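Local coordinates for cell surface protein (Putative S-layer protein) (PDB 5NJL), which is a putative S-layer protein of the cell wall that shows cell adhesion in vitro and is probably an adhesin, built as an extended three-domain fold, at residues T119-S131 with K138-V150. Sequence-based numbering, arbitrary orientation.
With SO4 (sulfate ion), chain M.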
loop_
_atom_site.group_PDB
_atom_site.type_symbol
_atom_site.label_atom_id
_atom_site.label_comp_id
_atom_site.label_asym_id
_atom_site.label_seq_id
_atom_site.Cartn_x
_atom_site.Cartn_y
_atom_site.Cartn_z
ATOM N N THR A 119 -10.365 35.773 10.756
ATOM C CA THR A 119 -10.372 36.413 12.062
ATOM C C THR A 119 -10.049 35.417 13.171
ATOM O O THR A 119 -10.266 35.731 14.328
ATOM C CB THR A 119 -11.755 37.058 12.350
ATOM O OG1 THR A 119 -12.767 36.043 12.392
ATOM C CG2 THR A 119 -12.116 38.067 11.278
ATOM N N ASN A 120 -9.538 34.222 12.836
ATOM C CA ASN A 120 -9.248 33.190 13.835
ATOM C C ASN A 120 -7.760 32.910 14.000
ATOM O O ASN A 120 -6.997 33.030 13.052
ATOM C CB ASN A 120 -9.951 31.884 13.468
ATOM C CG ASN A 120 -11.461 31.989 13.603
ATOM O OD1 ASN A 120 -11.983 32.172 14.701
ATOM N ND2 ASN A 120 -12.154 31.895 12.495
ATOM N N GLY A 121 -7.390 32.471 15.201
ATOM C CA GLY A 121 -6.032 32.069 15.525
ATOM C C GLY A 121 -5.028 33.156 15.185
ATOM O O GLY A 121 -5.246 34.336 15.491
ATOM N N ILE A 122 -3.972 32.769 14.469
ATOM C CA ILE A 122 -2.865 33.678 14.164
ATOM C C ILE A 122 -3.330 34.832 13.270
ATOM O O ILE A 122 -2.914 35.968 13.469
ATOM C CB ILE A 122 -1.660 32.912 13.568
ATOM C CG1 ILE A 122 -1.095 31.971 14.632
ATOM C CG2 ILE A 122 -0.574 33.882 13.088
ATOM C CD1 ILE A 122 -0.041 31.002 14.122
ATOM N N TYR A 123 -4.249 34.557 12.344
ATOM C CA TYR A 123 -4.746 35.583 11.442
ATOM C C TYR A 123 -5.367 36.803 12.136
ATOM O O TYR A 123 -5.313 37.905 11.588
ATOM C CB TYR A 123 -5.791 35.025 10.489
ATOM C CG TYR A 123 -5.318 33.958 9.535
ATOM C CD1 TYR A 123 -4.587 34.291 8.395
ATOM C CD2 TYR A 123 -5.687 32.626 9.722
ATOM C CE1 TYR A 123 -4.192 33.316 7.496
ATOM C CE2 TYR A 123 -5.300 31.632 8.824
ATOM C CZ TYR A 123 -4.560 31.978 7.719
ATOM O OH TYR A 123 -4.176 31.006 6.826
ATOM N N LYS A 124 -5.940 36.589 13.317
ATOM C CA LYS A 124 -6.539 37.665 14.109
ATOM C C LYS A 124 -5.523 38.683 14.620
ATOM O O LYS A 124 -5.827 39.860 14.701
ATOM C CB LYS A 124 -7.288 37.078 15.311
ATOM C CG LYS A 124 -8.174 38.071 16.048
ATOM C CD LYS A 124 -8.972 37.364 17.132
ATOM C CE LYS A 124 -9.833 38.350 17.921
ATOM N NZ LYS A 124 -10.866 39.033 17.085
ATOM N N VAL A 125 -4.335 38.214 14.988
ATOM C CA VAL A 125 -3.351 39.031 15.679
ATOM C C VAL A 125 -2.093 39.331 14.863
ATOM O O VAL A 125 -1.206 40.028 15.359
ATOM C CB VAL A 125 -2.958 38.364 17.017
ATOM C CG1 VAL A 125 -4.192 38.294 17.915
ATOM C CG2 VAL A 125 -2.312 36.978 16.808
ATOM N N ALA A 126 -2.014 38.804 13.636
ATOM C CA ALA A 126 -0.818 38.964 12.798
ATOM C C ALA A 126 -1.143 39.177 11.335
ATOM O O ALA A 126 -2.129 38.608 10.833
ATOM C CB ALA A 126 0.094 37.749 12.969
ATOM N N ASP A 127 -0.317 39.987 10.657
ATOM C CA ASP A 127 -0.315 40.103 9.201
ATOM C C ASP A 127 0.423 38.862 8.694
ATOM O O ASP A 127 1.432 38.476 9.273
ATOM C CB ASP A 127 0.492 41.303 8.684
ATOM C CG ASP A 127 0.108 42.614 9.304
ATOM O OD1 ASP A 127 -1.120 42.881 9.453
ATOM O OD2 ASP A 127 1.065 43.382 9.607
ATOM N N VAL A 128 -0.048 38.275 7.602
ATOM C CA VAL A 128 0.480 36.979 7.133
ATOM C C VAL A 128 0.866 37.108 5.693
ATOM O O VAL A 128 0.088 37.635 4.875
ATOM C CB VAL A 128 -0.569 35.840 7.268
ATOM C CG1 VAL A 128 0.001 34.517 6.761
ATOM C CG2 VAL A 128 -0.994 35.685 8.710
ATOM N N LYS A 129 2.059 36.624 5.368
ATOM C CA LYS A 129 2.448 36.376 4.005
ATOM C C LYS A 129 2.827 34.931 3.853
ATOM O O LYS A 129 3.433 34.341 4.750
ATOM C CB LYS A 129 3.656 37.212 3.616
ATOM C CG LYS A 129 3.468 38.700 3.726
ATOM C CD LYS A 129 2.745 39.258 2.546
ATOM C CE LYS A 129 2.936 40.759 2.494
ATOM N NZ LYS A 129 2.042 41.248 1.438
ATOM N N ALA A 130 2.492 34.343 2.710
ATOM C CA ALA A 130 2.880 32.967 2.481
ATOM C C ALA A 130 3.381 32.863 1.078
ATOM O O ALA A 130 2.680 33.273 0.140
ATOM C CB ALA A 130 1.707 32.033 2.703
ATOM N N SER A 131 4.563 32.296 0.923
ATOM C CA SER A 131 5.270 32.277 -0.353
ATOM C C SER A 131 5.685 30.857 -0.698
ATOM O O SER A 131 6.182 30.146 0.163
ATOM C CB SER A 131 6.528 33.155 -0.286
ATOM O OG SER A 131 6.277 34.496 0.136
ATOM N N LYS A 138 10.170 25.216 -1.034
ATOM C CA LYS A 138 9.699 25.441 0.331
ATOM C C LYS A 138 8.504 26.390 0.382
ATOM O O LYS A 138 8.400 27.309 -0.439
ATOM C CB LYS A 138 10.830 26.044 1.172
ATOM C CG LYS A 138 12.074 25.170 1.300
ATOM C CD LYS A 138 11.804 23.844 1.991
ATOM C CE LYS A 138 13.070 22.982 2.031
ATOM N NZ LYS A 138 12.811 21.611 2.560
ATOM N N LEU A 139 7.623 26.166 1.349
ATOM C CA LEU A 139 6.569 27.127 1.703
ATOM C C LEU A 139 7.159 27.983 2.837
ATOM O O LEU A 139 7.626 27.437 3.836
ATOM C CB LEU A 139 5.336 26.387 2.178
ATOM C CG LEU A 139 4.216 27.131 2.866
ATOM C CD1 LEU A 139 3.586 28.121 1.911
ATOM C CD2 LEU A 139 3.176 26.189 3.403
ATOM N N VAL A 140 7.168 29.297 2.657
ATOM C CA VAL A 140 7.735 30.216 3.643
ATOM C C VAL A 140 6.601 31.093 4.153
ATOM O O VAL A 140 5.997 31.876 3.393
ATOM C CB VAL A 140 8.849 31.045 3.014
ATOM C CG1 VAL A 140 9.486 31.997 4.012
ATOM C CG2 VAL A 140 9.893 30.134 2.358
ATOM N N ILE A 141 6.328 30.976 5.443
ATOM C CA ILE A 141 5.289 31.735 6.100
ATOM C C ILE A 141 5.923 32.833 6.940
ATOM O O ILE A 141 6.781 32.563 7.797
ATOM C CB ILE A 141 4.430 30.802 6.925
ATOM C CG1 ILE A 141 3.725 29.801 5.974
ATOM C CG2 ILE A 141 3.377 31.571 7.714
ATOM C CD1 ILE A 141 3.171 28.617 6.704
ATOM N N THR A 142 5.503 34.082 6.712
ATOM C CA THR A 142 6.093 35.222 7.423
ATOM C C THR A 142 4.966 35.971 8.117
ATOM O O THR A 142 3.988 36.381 7.480
ATOM C CB THR A 142 6.890 36.099 6.464
ATOM O OG1 THR A 142 8.095 35.413 6.114
ATOM C CG2 THR A 142 7.241 37.441 7.062
ATOM N N LEU A 143 5.139 36.167 9.422
ATOM C CA LEU A 143 4.142 36.743 10.306
ATOM C C LEU A 143 4.703 38.002 10.925
ATOM O O LEU A 143 5.909 38.080 11.218
ATOM C CB LEU A 143 3.803 35.766 11.430
ATOM C CG LEU A 143 3.426 34.339 11.045
ATOM C CD1 LEU A 143 3.267 33.465 12.276
ATOM C CD2 LEU A 143 2.155 34.325 10.229
ATOM N N ARG A 144 3.829 38.975 11.148
ATOM C CA ARG A 144 4.170 40.154 11.921
ATOM C C ARG A 144 2.997 40.527 12.800
ATOM O O ARG A 144 1.862 40.499 12.330
ATOM C CB ARG A 144 4.470 41.237 10.904
ATOM C CG ARG A 144 4.933 42.560 11.389
ATOM C CD ARG A 144 5.374 43.384 10.166
ATOM N NE ARG A 144 4.216 43.799 9.370
ATOM C CZ ARG A 144 4.221 44.749 8.449
ATOM N NH1 ARG A 144 5.345 45.392 8.108
ATOM N NH2 ARG A 144 3.071 45.042 7.842
ATOM N N ASP A 145 3.255 40.893 14.053
ATOM C CA ASP A 145 2.194 41.322 14.961
ATOM C C ASP A 145 1.515 42.586 14.353
ATOM O O ASP A 145 2.184 43.418 13.755
ATOM C CB ASP A 145 2.720 41.693 16.356
ATOM C CG ASP A 145 3.525 40.580 17.035
ATOM O OD1 ASP A 145 2.957 39.491 17.262
ATOM O OD2 ASP A 145 4.706 40.841 17.416
ATOM N N LYS A 146 0.191 42.663 14.445
ATOM C CA LYS A 146 -0.556 43.834 13.947
ATOM C C LYS A 146 -0.381 45.073 14.824
ATOM O O LYS A 146 -0.351 46.177 14.299
ATOM C CB LYS A 146 -2.045 43.512 13.851
ATOM C CG LYS A 146 -2.347 42.451 12.806
ATOM C CD LYS A 146 -3.830 42.128 12.754
ATOM C CE LYS A 146 -4.201 41.490 11.409
ATOM N NZ LYS A 146 -5.533 40.861 11.528
ATOM N N THR A 147 -0.250 44.895 16.137
ATOM C CA THR A 147 -0.257 46.029 17.062
ATOM C C THR A 147 0.856 45.964 18.108
ATOM O O THR A 147 1.540 44.951 18.256
ATOM C CB THR A 147 -1.610 46.150 17.817
ATOM O OG1 THR A 147 -1.803 45.013 18.662
ATOM C CG2 THR A 147 -2.803 46.282 16.856
ATOM N N ASP A 148 1.037 47.088 18.786
ATOM C CA ASP A 148 1.916 47.243 19.946
ATOM C C ASP A 148 3.380 47.100 19.585
ATOM O O ASP A 148 3.780 47.693 18.591
ATOM C CB ASP A 148 1.405 46.377 21.096
ATOM C CG ASP A 148 -0.047 46.771 21.492
ATOM O OD1 ASP A 148 -0.314 48.003 21.733
ATOM O OD2 ASP A 148 -0.910 45.872 21.516
ATOM N N THR A 149 4.189 46.340 20.319
ATOM C CA THR A 149 5.607 46.252 19.957
ATOM C C THR A 149 5.747 45.134 18.926
ATOM O O THR A 149 5.740 43.940 19.283
ATOM C CB THR A 149 6.483 45.961 21.182
ATOM O OG1 THR A 149 6.313 47.022 22.124
ATOM C CG2 THR A 149 7.965 45.826 20.795
ATOM N N VAL A 150 5.884 45.528 17.663
ATOM C CA VAL A 150 5.719 44.621 16.535
ATOM C C VAL A 150 6.965 43.751 16.363
ATOM O O VAL A 150 8.072 44.264 16.149
ATOM C CB VAL A 150 5.381 45.394 15.241
ATOM C CG1 VAL A 150 5.459 44.506 14.000
ATOM C CG2 VAL A 150 4.021 46.029 15.367
HETATM S S SO4 M . -8.819 33.183 18.203
HETATM O O1 SO4 M . -9.681 32.276 17.403
HETATM O O2 SO4 M . -9.622 33.812 19.276
HETATM O O3 SO4 M . -7.693 32.424 18.802
HETATM O O4 SO4 M . -8.269 34.258 17.344
HETATM O O HOH W 1 0.327 39.075 17.621
HETATM O O HOH W 2 -0.922 42.370 17.464
HETATM O O HOH W 3 3.769 39.193 7.570
HETATM O O HOH W 4 6.368 34.604 2.810
#
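Asp-127 OD2 takes two N-H groups from one guanidinium, Arg-144 NE at 3.2 Å and Arg-144 NH2 at 3.1 Å, in a side-on salt bridge. The oxygen sits at the guanidinium edge, in its plane, but the carboxylate is turned 70° away; NE meets its anti lone pair, whereas NH2 comes from above the carboxylate plane. A bend at chi3 (72°) turns the otherwise extended arginine back to its partner. The backbones of the same two residues also pair, Asp-127 N reaching Arg-144 O at 2.8 Å, and the ladder continues through Lys-129 with Thr-142 and Ser-131 with Val-140. Strands 126-133 and 138-145 thus form an antiparallel hairpin, with strand 152-158 on the far side of 138-145. Lys-146 extends beyond CG toward the helical turn 122-125: its NZ donates to Tyr-123 O (3.0 Å), in the carbonyl plane, and weakly to Lys-124 O, while Lys-146 N bonds to Val-125 O at 3.1 Å. Gly-121 N, just before this turn, donates to a sulfate. The opposite face of the hairpin is apolar. Leu-143 CD2 lies 3.8 Å from Val-128 CG2, the two side chains running alongside each other; Leu-143 CD1 meets CG2 of Ile-122 from 122-125 at 3.9 Å, those side chains crossing at about a right angle. Apolar residues here pack against helix 101-115 and nearby loops. A charged bridge converging on one oxygen thus reinforces the Asp-127/Arg-144 backbone pair, while the Lys-146 ammonium and N-H join the carbonyls of 123-125 to the loop after strand 138-145.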